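Side-chain contacts in superoxide dismutase [Mn/Fe] (Porphyromonas gingivalis, PDB 1UES), which converts superoxide radicals into oxygen and hydrogen peroxide, using one manganese or iron ion in each subunit of a homodimer: residues E25-K30 / L72-Y77; L154-W159 / D173-L178. The protein carries 1 engineered substitution. All blocks are in the same frame, centred on the assembly; numbering follows the deposited sequence.

Contact 1. Residues E25-K30 / L72-Y77. With MN (manganese (II) ion), chain E.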
ATOM      1  N   GLU A  25      -8.754   1.842  16.235  1.00 23.82           N
ATOM      2  CA  GLU A  25     -10.131   1.512  15.851  1.00 24.64           C
ATOM      3  C   GLU A  25     -10.239   1.011  14.383  1.00 24.01           C
ATOM      4  O   GLU A  25     -10.932   0.026  14.100  1.00 23.86           O
ATOM      5  CB  GLU A  25     -11.051   2.730  16.103  1.00 26.12           C
ATOM      6  CG  GLU A  25     -12.269   2.776  15.204  1.00 28.65           C
ATOM      7  CD  GLU A  25     -13.316   3.774  15.658  1.00 30.13           C
ATOM      8  OE1 GLU A  25     -14.423   3.811  15.048  1.00 30.94           O
ATOM      9  OE2 GLU A  25     -13.030   4.525  16.626  1.00 31.67           O
ATOM     10  N   PHE A  26      -9.561   1.657  13.436  1.00 23.31           N
ATOM     11  CA  PHE A  26      -9.634   1.191  12.064  1.00 22.92           C
ATOM     12  C   PHE A  26      -8.646   0.055  11.760  1.00 22.38           C
ATOM     13  O   PHE A  26      -8.987  -0.932  11.100  1.00 22.09           O
ATOM     14  CB  PHE A  26      -9.381   2.368  11.096  1.00 23.60           C
ATOM     15  CG  PHE A  26     -10.512   3.330  11.059  1.00 24.14           C
ATOM     16  CD1 PHE A  26     -11.651   3.015  10.322  1.00 24.72           C
ATOM     17  CD2 PHE A  26     -10.487   4.493  11.811  1.00 24.81           C
ATOM     18  CE1 PHE A  26     -12.777   3.842  10.334  1.00 25.25           C
ATOM     19  CE2 PHE A  26     -11.602   5.342  11.844  1.00 25.03           C
ATOM     20  CZ  PHE A  26     -12.758   5.015  11.102  1.00 25.42           C
ATOM     21  N   HIS A  27      -7.420   0.204  12.245  1.00 21.90           N
ATOM     22  CA  HIS A  27      -6.376  -0.782  11.952  1.00 21.76           C
ATOM     23  C   HIS A  27      -6.722  -2.147  12.532  1.00 22.01           C
ATOM     24  O   HIS A  27      -6.722  -3.161  11.816  1.00 21.31           O
ATOM     25  CB  HIS A  27      -5.021  -0.266  12.495  1.00 21.00           C
ATOM     26  CG  HIS A  27      -3.843  -0.928  11.863  1.00 19.96           C
ATOM     27  ND1 HIS A  27      -2.542  -0.566  12.134  1.00 19.55           N
ATOM     28  CD2 HIS A  27      -3.781  -1.901  10.930  1.00 19.91           C
ATOM     29  CE1 HIS A  27      -1.723  -1.287  11.391  1.00 19.37           C
ATOM     30  NE2 HIS A  27      -2.455  -2.092  10.645  1.00 19.65           N
ATOM     31  N   HIS A  28      -6.976  -2.170  13.833  1.00 22.51           N
ATOM     32  CA  HIS A  28      -7.342  -3.408  14.495  1.00 22.81           C
ATOM     33  C   HIS A  28      -8.820  -3.737  14.289  1.00 22.94           C
ATOM     34  O   HIS A  28      -9.163  -4.838  13.865  1.00 22.62           O
ATOM     35  CB  HIS A  28      -7.020  -3.328  15.997  1.00 23.61           C
ATOM     36  CG  HIS A  28      -7.561  -4.473  16.786  1.00 24.76           C
ATOM     37  ND1 HIS A  28      -8.813  -4.445  17.362  1.00 25.44           N
ATOM     38  CD2 HIS A  28      -7.063  -5.712  17.024  1.00 25.33           C
ATOM     39  CE1 HIS A  28      -9.068  -5.621  17.913  1.00 25.78           C
ATOM     40  NE2 HIS A  28      -8.022  -6.406  17.719  1.00 25.59           N
ATOM     41  N   GLY A  29      -9.703  -2.781  14.575  1.00 22.62           N
ATOM     42  CA  GLY A  29     -11.123  -3.057  14.443  1.00 22.93           C
ATOM     43  C   GLY A  29     -11.702  -3.309  13.059  1.00 23.00           C
ATOM     44  O   GLY A  29     -12.715  -4.003  12.938  1.00 23.08           O
ATOM     45  N   LYS A  30     -11.106  -2.740  12.017  1.00 22.77           N
ATOM     46  CA  LYS A  30     -11.640  -2.915  10.673  1.00 23.06           C
ATOM     47  C   LYS A  30     -10.720  -3.702   9.745  1.00 22.51           C
ATOM     48  O   LYS A  30     -11.146  -4.698   9.163  1.00 22.63           O
ATOM     49  CB  LYS A  30     -11.962  -1.552  10.061  1.00 23.82           C
ATOM     50  CG  LYS A  30     -13.040  -0.808  10.854  1.00 25.04           C
ATOM     51  CD  LYS A  30     -14.352  -1.589  10.792  1.00 26.46           C
ATOM     52  CE  LYS A  30     -15.548  -0.765  11.317  1.00 27.52           C
ATOM     53  NZ  LYS A  30     -15.944  -1.245  12.667  1.00 28.63           N
ATOM     54  N   LEU A  72      -1.395 -13.042  10.681  1.00 20.47           N
ATOM     55  CA  LEU A  72      -0.262 -13.299  11.541  1.00 20.77           C
ATOM     56  C   LEU A  72       0.582 -12.047  11.804  1.00 20.56           C
ATOM     57  O   LEU A  72       0.989 -11.791  12.936  1.00 20.57           O
ATOM     58  CB  LEU A  72       0.607 -14.396  10.922  1.00 21.30           C
ATOM     59  CG  LEU A  72       1.881 -14.636  11.720  1.00 21.75           C
ATOM     60  CD1 LEU A  72       1.535 -15.136  13.107  1.00 22.45           C
ATOM     61  CD2 LEU A  72       2.784 -15.625  10.977  1.00 22.26           C
ATOM     62  N   ASN A  73       0.834 -11.268  10.760  1.00 20.23           N
ATOM     63  CA  ASN A  73       1.637 -10.073  10.909  1.00 19.94           C
ATOM     64  C   ASN A  73       0.974  -9.136  11.932  1.00 20.02           C
ATOM     65  O   ASN A  73       1.639  -8.598  12.810  1.00 19.85           O
ATOM     66  CB  ASN A  73       1.785  -9.319   9.559  1.00 20.71           C
ATOM     67  CG  ASN A  73       2.886  -9.902   8.673  1.00 21.39           C
ATOM     68  OD1 ASN A  73       3.934 -10.272   9.176  1.00 22.87           O
ATOM     69  ND2 ASN A  73       2.646  -9.971   7.363  1.00 22.21           N
ATOM     70  N   HIS A  74      -0.328  -8.929  11.813  1.00 19.81           N
ATOM     71  CA  HIS A  74      -0.990  -8.008  12.734  1.00 19.95           C
ATOM     72  C   HIS A  74      -1.038  -8.555  14.130  1.00 20.66           C
ATOM     73  O   HIS A  74      -0.936  -7.793  15.080  1.00 20.69           O
ATOM     74  CB  HIS A  74      -2.391  -7.665  12.246  1.00 19.72           C
ATOM     75  CG  HIS A  74      -2.378  -6.769  11.052  1.00 19.30           C
ATOM     76  ND1 HIS A  74      -2.309  -7.249   9.768  1.00 18.87           N
ATOM     77  CD2 HIS A  74      -2.368  -5.423  10.951  1.00 19.53           C
ATOM     78  CE1 HIS A  74      -2.254  -6.242   8.915  1.00 19.34           C
ATOM     79  NE2 HIS A  74      -2.291  -5.119   9.607  1.00 18.90           N
ATOM     80  N   ASN A  75      -1.223  -9.867  14.267  1.00 21.08           N
ATOM     81  CA  ASN A  75      -1.266 -10.450  15.597  1.00 21.45           C
ATOM     82  C   ASN A  75       0.021 -10.192  16.353  1.00 21.46           C
ATOM     83  O   ASN A  75      -0.024  -9.815  17.516  1.00 22.29           O
ATOM     84  CB  ASN A  75      -1.577 -11.946  15.533  1.00 21.80           C
ATOM     85  CG  ASN A  75      -3.029 -12.218  15.150  1.00 21.67           C
ATOM     86  OD1 ASN A  75      -3.842 -11.291  15.075  1.00 21.56           O
ATOM     87  ND2 ASN A  75      -3.364 -13.494  14.918  1.00 21.85           N
ATOM     88  N   LEU A  76       1.164 -10.374  15.701  1.00 21.16           N
ATOM     89  CA  LEU A  76       2.450 -10.106  16.321  1.00 20.98           C
ATOM     90  C   LEU A  76       2.671  -8.599  16.506  1.00 20.60           C
ATOM     91  O   LEU A  76       3.215  -8.133  17.504  1.00 20.70           O
ATOM     92  CB  LEU A  76       3.554 -10.689  15.440  1.00 21.28           C
ATOM     93  CG  LEU A  76       3.500 -12.229  15.371  1.00 21.08           C
ATOM     94  CD1 LEU A  76       4.377 -12.722  14.255  1.00 21.75           C
ATOM     95  CD2 LEU A  76       3.932 -12.842  16.721  1.00 22.35           C
ATOM     96  N   TYR A  77       2.259  -7.821  15.520  1.00 20.18           N
ATOM     97  CA  TYR A  77       2.443  -6.389  15.586  1.00 20.41           C
ATOM     98  C   TYR A  77       1.705  -5.768  16.779  1.00 20.63           C
ATOM     99  O   TYR A  77       2.298  -5.100  17.629  1.00 20.95           O
ATOM    100  CB  TYR A  77       1.971  -5.795  14.237  1.00 19.95           C
ATOM    101  CG  TYR A  77       1.863  -4.288  14.174  1.00 20.17           C
ATOM    102  CD1 TYR A  77       2.973  -3.506  13.869  1.00 20.32           C
ATOM    103  CD2 TYR A  77       0.614  -3.655  14.298  1.00 19.91           C
ATOM    104  CE1 TYR A  77       2.852  -2.123  13.672  1.00 20.24           C
ATOM    105  CE2 TYR A  77       0.481  -2.272  14.098  1.00 20.46           C
ATOM    106  CZ  TYR A  77       1.609  -1.519  13.777  1.00 20.57           C
ATOM    107  OH  TYR A  77       1.479  -0.189  13.440  1.00 20.98           O
TER
HETATM  108 MN    MN E 192      -1.671  -3.135   8.889  1.00 18.41          MN
HETATM  109  O   HOH W   1      -0.865   1.358  13.301  1.00 18.01           O
HETATM  110  O   HOH W   2      -0.624  -4.148   7.187  1.00 20.18           O
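H27 and H74 reach across from two helices and close on one manganese ion, each through its NE2. H27 NE2 lies 2.2 Å from the manganese, and H74 NE2 binds it at the same length. The two nitrogens are themselves 3.2 Å apart, H27 NE2 to H74 NE2, a closeness imposed by the shared metal and not by a hydrogen bond. The imidazoles are turned almost square to each other, planes at 85°, with H27 NE2 lying at the edge of the H74 ring and near its plane. Histidine suits this place because one nitrogen can bind the metal while the other anchors the ring. H74 ND1 is hydrogen-bonded to the backbone O of Q70, one turn earlier on its own helix. H27 ND1 instead gives its proton to water 1 at 2.8 Å, in the plane of the ring, and Y77 OH is linked to the same water at 2.8 Å. With CG of Y77 anti to its backbone N (chi1 170°), the phenol extends toward H27, bringing Y77 CE2 to 3.6 Å from H27 CE1; the ring planes meet obliquely, at 53°. Bonds at both ring nitrogens, to manganese and to water 1, should limit rotation of the H27 imidazole. D157, H161 and water 2 complete the coordination. Paired histidines from helices 21-42 and 62-79 are the amino-terminal half of the metal site in iron/manganese superoxide dismutases, here built on the alpha-hairpin domain.

Contact 2. Residues L154-W159 / D173-L178; sequences LTFDVW and DHLKDL. Engineered in segment 154-159: T155 (natural residue Gly). With MN (manganese (II) ion), chain E.
F156, near the end of strand 151-157, lies across from L175 on helix 171-178, their CA atoms 7.2 Å apart, and just beyond it the chain leaves the strand at V158. The F156 ring is laid against the helix with L178 over one face: L178 CD1 stands 3.5 Å from the ring centroid and 21° off the normal, a CH-pi contact. This methyl sits nearer the CG side of the ring, 3.3 Å from F156 CG, which is tight for two carbons, while L178 CB approaches the far end at F156 CZ. L175 comes in obliquely, its CD2 3.8 Å from F156 CD2, and the same methyl also meets V158 CG1. A flat aromatic and two branched leucines suit this buried, largely apolar interior, and W179 adds an edge-to-face ring contact with F156. D157, the next residue along, faces the metal: a chi1 of -172° extends its carboxylate away from the backbone N, bringing D157 OD2 to the manganese at 2.1 Å. D157 OD1 accepts from W159 N at 3.1 Å, the donor standing 51° out of the carboxylate plane, and this Asx turn probably helps to hold the carboxylate in place. D157 OD1 also accepts a weak hydrogen bond from metal-bound water 2. At the backbone of the same residue, water 3 donates to D157 O and is hydrogen-bonded to H174 NE2 in the plane of that ring, a polar bridge beside the apolar contact. A strand backed by a helix, with a metal-binding aspartate at the strand's end, belongs to the mixed alpha/beta C-terminal domain of iron/manganese superoxide dismutases.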
ATOM      1  N   LEU A 154      10.247  -8.760  15.715  1.00 23.70           N
ATOM      2  CA  LEU A 154       9.698  -7.428  15.812  1.00 23.04           C
ATOM      3  C   LEU A 154       9.340  -6.931  14.412  1.00 22.50           C
ATOM      4  O   LEU A 154      10.116  -7.096  13.483  1.00 22.98           O
ATOM      5  CB  LEU A 154      10.745  -6.487  16.435  1.00 23.56           C
ATOM      6  CG  LEU A 154      10.487  -4.993  16.268  1.00 23.56           C
ATOM      7  CD1 LEU A 154       9.354  -4.591  17.221  1.00 24.07           C
ATOM      8  CD2 LEU A 154      11.788  -4.179  16.547  1.00 23.93           C
ATOM      9  N   THR A 155       8.150  -6.359  14.258  1.00 21.76           N
ATOM     10  CA  THR A 155       7.811  -5.833  12.934  1.00 21.60           C
ATOM     11  C   THR A 155       7.220  -4.448  12.961  1.00 21.29           C
ATOM     12  O   THR A 155       6.499  -4.086  13.891  1.00 21.52           O
ATOM     13  CB  THR A 155       6.822  -6.767  12.152  1.00 21.52           C
ATOM     14  OG1 THR A 155       6.717  -6.301  10.799  1.00 21.40           O
ATOM     15  CG2 THR A 155       5.402  -6.782  12.795  1.00 21.75           C
ATOM     16  N   PHE A 156       7.536  -3.654  11.929  1.00 21.40           N
ATOM     17  CA  PHE A 156       6.934  -2.339  11.778  1.00 21.10           C
ATOM     18  C   PHE A 156       6.059  -2.472  10.492  1.00 20.66           C
ATOM     19  O   PHE A 156       6.531  -2.922   9.464  1.00 20.64           O
ATOM     20  CB  PHE A 156       7.975  -1.242  11.552  1.00 21.76           C
ATOM     21  CG  PHE A 156       8.754  -0.847  12.790  1.00 21.81           C
ATOM     22  CD1 PHE A 156       8.473  -1.416  14.030  1.00 22.07           C
ATOM     23  CD2 PHE A 156       9.770   0.101  12.692  1.00 21.98           C
ATOM     24  CE1 PHE A 156       9.196  -1.050  15.185  1.00 22.37           C
ATOM     25  CE2 PHE A 156      10.504   0.480  13.830  1.00 22.40           C
ATOM     26  CZ  PHE A 156      10.222  -0.089  15.070  1.00 21.97           C
ATOM     27  N   ASP A 157       4.779  -2.139  10.603  1.00 19.89           N
ATOM     28  CA  ASP A 157       3.858  -2.197   9.473  1.00 19.60           C
ATOM     29  C   ASP A 157       4.052  -0.922   8.659  1.00 19.60           C
ATOM     30  O   ASP A 157       3.905   0.187   9.214  1.00 19.61           O
ATOM     31  CB  ASP A 157       2.455  -2.242  10.053  1.00 19.26           C
ATOM     32  CG  ASP A 157       1.382  -2.497   9.027  1.00 19.90           C
ATOM     33  OD1 ASP A 157       1.705  -2.647   7.833  1.00 19.63           O
ATOM     34  OD2 ASP A 157       0.213  -2.536   9.494  1.00 19.66           O
ATOM     35  N   VAL A 158       4.385  -1.052   7.367  1.00 19.58           N
ATOM     36  CA  VAL A 158       4.536   0.145   6.558  1.00 19.58           C
ATOM     37  C   VAL A 158       3.459   0.275   5.513  1.00 19.31           C
ATOM     38  O   VAL A 158       3.584   1.041   4.553  1.00 19.45           O
ATOM     39  CB  VAL A 158       5.979   0.353   5.990  1.00 19.63           C
ATOM     40  CG1 VAL A 158       6.967   0.436   7.179  1.00 19.98           C
ATOM     41  CG2 VAL A 158       6.371  -0.785   5.041  1.00 19.72           C
ATOM     42  N   TRP A 159       2.373  -0.473   5.740  1.00 19.54           N
ATOM     43  CA  TRP A 159       1.182  -0.310   4.908  1.00 19.32           C
ATOM     44  C   TRP A 159       0.773   1.102   5.367  1.00 19.15           C
ATOM     45  O   TRP A 159       0.861   1.417   6.538  1.00 19.25           O
ATOM     46  CB  TRP A 159       0.072  -1.290   5.315  1.00 19.32           C
ATOM     47  CG  TRP A 159       0.191  -2.623   4.634  1.00 19.25           C
ATOM     48  CD1 TRP A 159       1.203  -3.518   4.771  1.00 19.04           C
ATOM     49  CD2 TRP A 159      -0.742  -3.191   3.723  1.00 19.85           C
ATOM     50  NE1 TRP A 159       0.969  -4.626   3.992  1.00 19.49           N
ATOM     51  CE2 TRP A 159      -0.226  -4.455   3.330  1.00 20.21           C
ATOM     52  CE3 TRP A 159      -1.973  -2.758   3.192  1.00 20.17           C
ATOM     53  CZ2 TRP A 159      -0.903  -5.302   2.421  1.00 20.18           C
ATOM     54  CZ3 TRP A 159      -2.657  -3.603   2.288  1.00 20.13           C
ATOM     55  CH2 TRP A 159      -2.109  -4.867   1.913  1.00 19.99           C
ATOM     56  N   ASP A 173       9.066   9.393  10.111  1.00 23.52           N
ATOM     57  CA  ASP A 173       8.771   9.944  11.428  1.00 23.34           C
ATOM     58  C   ASP A 173       7.960   8.932  12.246  1.00 22.92           C
ATOM     59  O   ASP A 173       8.156   8.819  13.451  1.00 22.70           O
ATOM     60  CB  ASP A 173       8.014  11.282  11.327  1.00 24.44           C
ATOM     61  CG  ASP A 173       8.899  12.417  10.782  1.00 25.71           C
ATOM     62  OD1 ASP A 173      10.149  12.240  10.714  1.00 26.40           O
ATOM     63  OD2 ASP A 173       8.335  13.474  10.401  1.00 27.09           O
ATOM     64  N   HIS A 174       7.062   8.192  11.588  1.00 21.77           N
ATOM     65  CA  HIS A 174       6.271   7.192  12.292  1.00 21.81           C
ATOM     66  C   HIS A 174       7.178   6.095  12.812  1.00 22.14           C
ATOM     67  O   HIS A 174       7.028   5.655  13.945  1.00 22.49           O
ATOM     68  CB  HIS A 174       5.240   6.565  11.362  1.00 20.76           C
ATOM     69  CG  HIS A 174       4.536   5.376  11.949  1.00 20.22           C
ATOM     70  ND1 HIS A 174       3.605   5.477  12.953  1.00 19.98           N
ATOM     71  CD2 HIS A 174       4.566   4.069  11.587  1.00 19.80           C
ATOM     72  CE1 HIS A 174       3.083   4.282  13.188  1.00 20.16           C
ATOM     73  NE2 HIS A 174       3.656   3.414  12.372  1.00 19.32           N
ATOM     74  N   LEU A 175       8.105   5.643  11.973  1.00 22.63           N
ATOM     75  CA  LEU A 175       9.010   4.578  12.378  1.00 23.68           C
ATOM     76  C   LEU A 175       9.847   5.007  13.555  1.00 24.21           C
ATOM     77  O   LEU A 175      10.061   4.230  14.504  1.00 24.35           O
ATOM     78  CB  LEU A 175       9.905   4.167  11.214  1.00 23.62           C
ATOM     79  CG  LEU A 175       9.134   3.618   9.992  1.00 23.58           C
ATOM     80  CD1 LEU A 175      10.123   2.988   9.021  1.00 24.29           C
ATOM     81  CD2 LEU A 175       8.080   2.579  10.416  1.00 24.19           C
ATOM     82  N   LYS A 176      10.311   6.251  13.516  1.00 24.73           N
ATOM     83  CA  LYS A 176      11.134   6.714  14.632  1.00 25.42           C
ATOM     84  C   LYS A 176      10.336   6.693  15.946  1.00 25.20           C
ATOM     85  O   LYS A 176      10.894   6.365  17.006  1.00 25.55           O
ATOM     86  CB  LYS A 176      11.744   8.095  14.307  1.00 26.45           C
ATOM     87  CG  LYS A 176      10.904   9.281  14.656  1.00 28.38           C
ATOM     88  CD  LYS A 176      11.085  10.412  13.629  1.00 29.59           C
ATOM     89  CE  LYS A 176      10.237  11.616  13.992  1.00 30.26           C
ATOM     90  NZ  LYS A 176       9.069  11.186  14.795  1.00 30.75           N
ATOM     91  N   ASP A 177       9.035   6.982  15.884  1.00 24.95           N
ATOM     92  CA  ASP A 177       8.192   6.980  17.061  1.00 24.61           C
ATOM     93  C   ASP A 177       7.802   5.580  17.517  1.00 23.92           C
ATOM     94  O   ASP A 177       7.479   5.392  18.668  1.00 24.13           O
ATOM     95  CB  ASP A 177       6.889   7.767  16.831  1.00 24.92           C
ATOM     96  CG  ASP A 177       7.083   9.278  16.900  1.00 25.20           C
ATOM     97  OD1 ASP A 177       8.004   9.739  17.619  1.00 25.58           O
ATOM     98  OD2 ASP A 177       6.306   9.995  16.232  1.00 25.43           O
ATOM     99  N   LEU A 178       7.831   4.590  16.630  1.00 23.33           N
ATOM    100  CA  LEU A 178       7.413   3.263  17.046  1.00 22.67           C
ATOM    101  C   LEU A 178       8.293   2.725  18.139  1.00 22.96           C
ATOM    102  O   LEU A 178       7.849   1.947  18.974  1.00 22.66           O
ATOM    103  CB  LEU A 178       7.423   2.306  15.856  1.00 22.27           C
ATOM    104  CG  LEU A 178       6.233   2.401  14.912  1.00 21.60           C
ATOM    105  CD1 LEU A 178       6.497   1.413  13.743  1.00 21.08           C
ATOM    106  CD2 LEU A 178       4.913   2.089  15.636  1.00 21.36           C
TER
HETATM  107 MN    MN E 192      -1.671  -3.135   8.889  1.00 18.41          MN
HETATM  108  O   HOH W   3       3.411   0.650  11.980  1.00 19.53           O
HETATM  109  O   HOH W   2      -0.624  -4.148   7.187  1.00 20.18           O

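Both contacts are buried and converge on the same manganese, but from different domains: contact 1 joins two helices of the alpha-hairpin domain, whereas contact 2 joins a strand and a helix of the C-terminal domain. They meet directly at the metal, where H27 NE2 is 2.9 Å from D157 OD2, and Y77 packs against the backbone of strand 151-157, so that the site lies at the seam between domains. Their chemistry differs accordingly. Contact 1 is joined mainly through the ion, helped by a water bridge and ring packing, whereas contact 2 is chiefly hydrocarbon packing by the residues flanking its metal ligand. Water 2, bound to the manganese, is common to both.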